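Cytochrome P450 (Rhodococcus erythropolis, PDB 3WEC) probably acts as a haem-dependent monooxygenase that N-hydroxylates the quinolone ring of an aurachin precursor, a step that confers antibiotic activity. Local coordinates at residues L266-R280 with L378-I391. Residues are numbered along the deposited sequence; the frame is centred on the assembly and turned at random.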
# COMPACT_ATOMS: atom_id res chain seq x y z
N LEU A 266 12.08 10.04 2.23
CA LEU A 266 13.24 10.46 3.03
C LEU A 266 14.60 9.94 2.49
O LEU A 266 15.50 10.72 2.16
CB LEU A 266 12.99 10.04 4.48
CG LEU A 266 12.44 11.05 5.50
CD1 LEU A 266 12.10 12.45 4.95
CD2 LEU A 266 11.30 10.51 6.33
N ILE A 267 14.72 8.62 2.36
CA ILE A 267 15.89 7.95 1.77
C ILE A 267 16.22 8.55 0.41
O ILE A 267 17.36 8.78 0.12
CB ILE A 267 15.63 6.43 1.61
CG1 ILE A 267 15.28 5.78 2.97
CG2 ILE A 267 16.81 5.72 0.93
CD1 ILE A 267 14.65 4.41 2.90
N THR A 268 15.20 8.78 -0.42
CA THR A 268 15.41 9.30 -1.79
C THR A 268 15.89 10.77 -1.86
O THR A 268 16.80 11.10 -2.62
CB THR A 268 14.14 9.07 -2.64
OG1 THR A 268 13.72 7.72 -2.49
CG2 THR A 268 14.36 9.35 -4.12
N PHE A 269 15.31 11.66 -1.07
CA PHE A 269 15.87 13.02 -1.01
C PHE A 269 17.24 13.13 -0.31
O PHE A 269 17.96 14.09 -0.52
CB PHE A 269 14.85 14.02 -0.44
CG PHE A 269 13.70 14.32 -1.38
CD1 PHE A 269 13.94 14.80 -2.66
CD2 PHE A 269 12.40 14.13 -0.98
CE1 PHE A 269 12.89 15.08 -3.53
CE2 PHE A 269 11.34 14.41 -1.84
CZ PHE A 269 11.59 14.88 -3.11
N SER A 270 17.59 12.14 0.50
CA SER A 270 18.91 12.04 1.12
C SER A 270 19.92 11.68 0.03
O SER A 270 21.01 12.27 -0.07
CB SER A 270 18.93 10.96 2.21
OG SER A 270 20.17 10.94 2.92
N ARG A 271 19.54 10.73 -0.80
CA ARG A 271 20.39 10.29 -1.88
C ARG A 271 20.48 11.28 -3.05
O ARG A 271 21.44 11.24 -3.80
CB ARG A 271 19.93 8.92 -2.35
CG ARG A 271 20.40 7.80 -1.43
CD ARG A 271 19.60 6.55 -1.72
NE ARG A 271 20.01 5.44 -0.86
CZ ARG A 271 19.40 4.25 -0.87
NH1 ARG A 271 18.37 4.03 -1.67
NH2 ARG A 271 19.81 3.30 -0.06
N HIS A 272 19.48 12.17 -3.21
CA HIS A 272 19.47 13.13 -4.35
C HIS A 272 19.15 14.53 -3.89
O HIS A 272 18.05 15.05 -4.15
CB HIS A 272 18.50 12.67 -5.46
CG HIS A 272 18.67 11.20 -5.88
ND1 HIS A 272 19.65 10.78 -6.73
CD2 HIS A 272 17.96 10.06 -5.52
CE1 HIS A 272 19.55 9.45 -6.91
NE2 HIS A 272 18.51 9.01 -6.17
N ALA A 273 20.12 15.19 -3.24
CA ALA A 273 19.86 16.44 -2.50
C ALA A 273 19.43 17.57 -3.42
O ALA A 273 18.75 18.51 -3.01
CB ALA A 273 21.07 16.85 -1.68
N ASP A 274 19.84 17.45 -4.68
CA ASP A 274 19.55 18.44 -5.71
C ASP A 274 18.06 18.45 -6.08
O ASP A 274 17.50 19.51 -6.33
CB ASP A 274 20.43 18.19 -6.96
CG ASP A 274 20.19 16.81 -7.58
OD1 ASP A 274 20.66 15.80 -7.02
OD2 ASP A 274 19.50 16.74 -8.63
N GLN A 275 17.43 17.27 -6.10
CA GLN A 275 16.01 17.12 -6.46
C GLN A 275 15.14 17.73 -5.37
O GLN A 275 14.06 18.27 -5.63
CB GLN A 275 15.62 15.64 -6.64
CG GLN A 275 16.27 14.91 -7.81
CD GLN A 275 15.94 15.52 -9.16
OE1 GLN A 275 14.81 15.93 -9.40
NE2 GLN A 275 16.93 15.60 -10.05
N PHE A 276 15.62 17.60 -4.13
CA PHE A 276 14.98 18.21 -2.98
C PHE A 276 15.09 19.72 -3.09
O PHE A 276 14.10 20.42 -2.95
CB PHE A 276 15.63 17.72 -1.68
CG PHE A 276 14.99 18.28 -0.44
CD1 PHE A 276 13.68 17.95 -0.10
CD2 PHE A 276 15.70 19.15 0.38
CE1 PHE A 276 13.09 18.47 1.04
CE2 PHE A 276 15.11 19.67 1.52
CZ PHE A 276 13.81 19.33 1.85
N GLU A 277 16.31 20.21 -3.38
CA GLU A 277 16.56 21.63 -3.60
C GLU A 277 15.56 22.24 -4.60
O GLU A 277 14.99 23.31 -4.35
CB GLU A 277 18.02 21.88 -4.02
CG GLU A 277 18.90 22.32 -2.86
CD GLU A 277 20.37 21.99 -3.04
OE1 GLU A 277 20.95 22.28 -4.12
OE2 GLU A 277 20.97 21.44 -2.09
N GLN A 278 15.32 21.52 -5.70
CA GLN A 278 14.29 21.86 -6.70
C GLN A 278 12.91 22.07 -6.08
O GLN A 278 12.23 23.04 -6.42
CB GLN A 278 14.18 20.75 -7.75
CG GLN A 278 15.48 20.40 -8.46
CD GLN A 278 15.64 21.12 -9.79
OE1 GLN A 278 15.70 22.35 -9.86
NE2 GLN A 278 15.70 20.33 -10.86
N VAL A 279 12.49 21.17 -5.18
CA VAL A 279 11.18 21.25 -4.54
C VAL A 279 11.02 22.52 -3.65
O VAL A 279 10.02 23.31 -3.77
CB VAL A 279 10.81 19.96 -3.76
CG1 VAL A 279 9.51 20.13 -2.99
CG2 VAL A 279 10.72 18.77 -4.71
N ARG A 280 11.94 22.65 -2.67
CA ARG A 280 11.98 23.83 -1.78
C ARG A 280 12.05 25.18 -2.55
O ARG A 280 11.48 26.20 -2.10
CB ARG A 280 13.12 23.73 -0.72
CG ARG A 280 13.14 24.92 0.26
CD ARG A 280 14.36 24.96 1.18
NE ARG A 280 15.57 25.37 0.47
CZ ARG A 280 16.36 24.52 -0.20
NH1 ARG A 280 16.06 23.22 -0.23
NH2 ARG A 280 17.43 24.96 -0.83
N LEU A 378 7.86 19.58 4.86
CA LEU A 378 9.23 19.11 4.84
C LEU A 378 10.20 20.09 4.18
O LEU A 378 11.24 20.43 4.73
CB LEU A 378 9.29 17.81 4.05
CG LEU A 378 10.08 16.58 4.55
CD1 LEU A 378 10.89 15.98 3.40
CD2 LEU A 378 10.93 16.79 5.79
N SER A 379 9.86 20.49 2.96
CA SER A 379 10.71 21.32 2.13
C SER A 379 10.68 22.75 2.60
O SER A 379 11.66 23.45 2.43
CB SER A 379 10.26 21.27 0.67
OG SER A 379 8.87 21.55 0.57
N GLN A 380 9.56 23.18 3.18
CA GLN A 380 9.44 24.54 3.73
C GLN A 380 10.23 24.65 5.04
O GLN A 380 10.89 25.64 5.26
CB GLN A 380 7.98 24.93 3.92
CG GLN A 380 7.21 25.14 2.61
CD GLN A 380 5.77 25.66 2.81
OE1 GLN A 380 5.06 25.25 3.74
NE2 GLN A 380 5.34 26.55 1.92
N ARG A 381 10.20 23.61 5.87
CA ARG A 381 10.91 23.58 7.15
C ARG A 381 12.45 23.33 7.06
O ARG A 381 13.22 23.90 7.84
CB ARG A 381 10.27 22.52 8.04
CG ARG A 381 10.75 22.59 9.47
CD ARG A 381 9.87 21.89 10.49
NE ARG A 381 10.41 22.29 11.78
CZ ARG A 381 10.08 23.42 12.42
NH1 ARG A 381 9.11 24.20 11.94
NH2 ARG A 381 10.67 23.72 13.55
N TYR A 382 12.89 22.49 6.13
CA TYR A 382 14.27 21.98 6.14
C TYR A 382 15.02 22.25 4.83
O TYR A 382 14.45 22.13 3.74
CB TYR A 382 14.31 20.46 6.49
CG TYR A 382 13.68 20.10 7.83
CD1 TYR A 382 14.18 20.64 9.01
CD2 TYR A 382 12.57 19.24 7.92
CE1 TYR A 382 13.62 20.35 10.24
CE2 TYR A 382 11.98 18.94 9.16
CZ TYR A 382 12.53 19.52 10.31
OH TYR A 382 12.03 19.27 11.57
N ARG A 383 16.29 22.62 4.95
CA ARG A 383 17.14 22.82 3.77
C ARG A 383 17.76 21.50 3.25
O ARG A 383 17.96 21.34 2.05
CB ARG A 383 18.23 23.90 3.99
CG ARG A 383 19.60 23.41 4.46
CD ARG A 383 20.80 24.09 3.76
NE ARG A 383 20.51 25.47 3.38
CZ ARG A 383 19.92 25.83 2.24
NH1 ARG A 383 19.55 24.92 1.34
NH2 ARG A 383 19.68 27.11 1.99
N SER A 384 18.06 20.58 4.17
CA SER A 384 18.65 19.29 3.81
C SER A 384 18.10 18.18 4.70
O SER A 384 17.67 18.40 5.84
CB SER A 384 20.18 19.35 3.91
OG SER A 384 20.58 19.34 5.27
N ILE A 385 18.05 16.98 4.13
CA ILE A 385 17.79 15.78 4.91
C ILE A 385 18.82 14.72 4.51
O ILE A 385 19.16 14.58 3.34
CB ILE A 385 16.31 15.28 4.83
CG1 ILE A 385 16.19 13.86 4.28
CG2 ILE A 385 15.38 16.27 4.14
CD1 ILE A 385 15.99 12.82 5.36
N GLU A 386 19.35 14.04 5.50
CA GLU A 386 20.25 12.92 5.23
C GLU A 386 19.95 11.73 6.14
O GLU A 386 19.87 11.87 7.37
CB GLU A 386 21.70 13.36 5.36
CG GLU A 386 21.94 14.27 6.55
CD GLU A 386 22.92 15.38 6.26
OE1 GLU A 386 24.14 15.12 6.27
OE2 GLU A 386 22.47 16.54 6.06
N VAL A 387 19.79 10.57 5.53
CA VAL A 387 19.55 9.34 6.27
C VAL A 387 20.84 8.52 6.38
O VAL A 387 21.65 8.51 5.46
CB VAL A 387 18.38 8.52 5.66
CG1 VAL A 387 17.21 9.44 5.31
CG2 VAL A 387 18.83 7.74 4.43
N ALA A 388 21.04 7.87 7.52
CA ALA A 388 22.24 7.07 7.69
C ALA A 388 22.13 5.77 6.89
O ALA A 388 21.12 5.08 6.96
CB ALA A 388 22.51 6.80 9.17
N GLU A 389 23.18 5.49 6.11
CA GLU A 389 23.29 4.29 5.28
C GLU A 389 24.19 3.27 6.01
O GLU A 389 25.11 3.69 6.74
CB GLU A 389 23.91 4.66 3.92
CG GLU A 389 23.23 5.81 3.15
CD GLU A 389 22.04 5.37 2.30
OE1 GLU A 389 21.46 6.22 1.61
OE2 GLU A 389 21.67 4.18 2.31
N PRO A 390 23.96 1.94 5.83
CA PRO A 390 22.95 1.32 4.97
C PRO A 390 21.59 1.21 5.62
O PRO A 390 21.46 1.28 6.85
CB PRO A 390 23.50 -0.08 4.73
CG PRO A 390 24.28 -0.38 5.97
CD PRO A 390 24.86 0.93 6.43
N ILE A 391 20.58 1.01 4.80
CA ILE A 391 19.23 0.91 5.29
C ILE A 391 18.77 -0.54 5.45
O ILE A 391 18.92 -1.35 4.53
CB ILE A 391 18.27 1.71 4.40
CG1 ILE A 391 18.64 3.19 4.46
CG2 ILE A 391 16.84 1.53 4.86
CD1 ILE A 391 18.48 3.89 3.15
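In this cytochrome P450 the C-terminal end of the long helix 240-271 (helix I) and the J helix (273-281) pack against the end of the L helix (364-381) and the strand that follows it, with a hydrogen bond between Ser270 and Val387 joining helix to strand. Helix 266-271 crosses strand 384-387 at -109°, their axes 6.6 Å apart at closest approach. Ser270 OG, turned anti to the backbone N, accepts a hydrogen bond from Val387 N at 2.7 Å, nearly straight at 162°. Beside it, Ser270 CA makes a CA-H...O contact of 3.4 Å with Ile385 O. One turn back, Leu266 CD1 lies 3.9 Å from Ile385 CD1, the two side chains crossing at about a right angle. At the outer end, Arg271 grips Glu389 side-on: NE meets OE1 at 3.0 Å and NH2 meets OE2 at 3.1 Å, both on the syn side, with the two planes only 8° apart. Ile267 CG2 lies over the centre of that guanidinium and presses against Ile391 CD1 at 3.3 Å, tighter than usual van der Waals contact. Further along, Phe276 puts its edge to the carbonyl oxygens of Leu378, Tyr382 and Arg383, while Ile385 CG2 sits 4.1 Å from CZ over one face. Strand 384-387 pairs antiparallel with 407-410, so the contact ties the I-J corner to the small two-stranded antiparallel sheet near the C-terminus of the P450 fold.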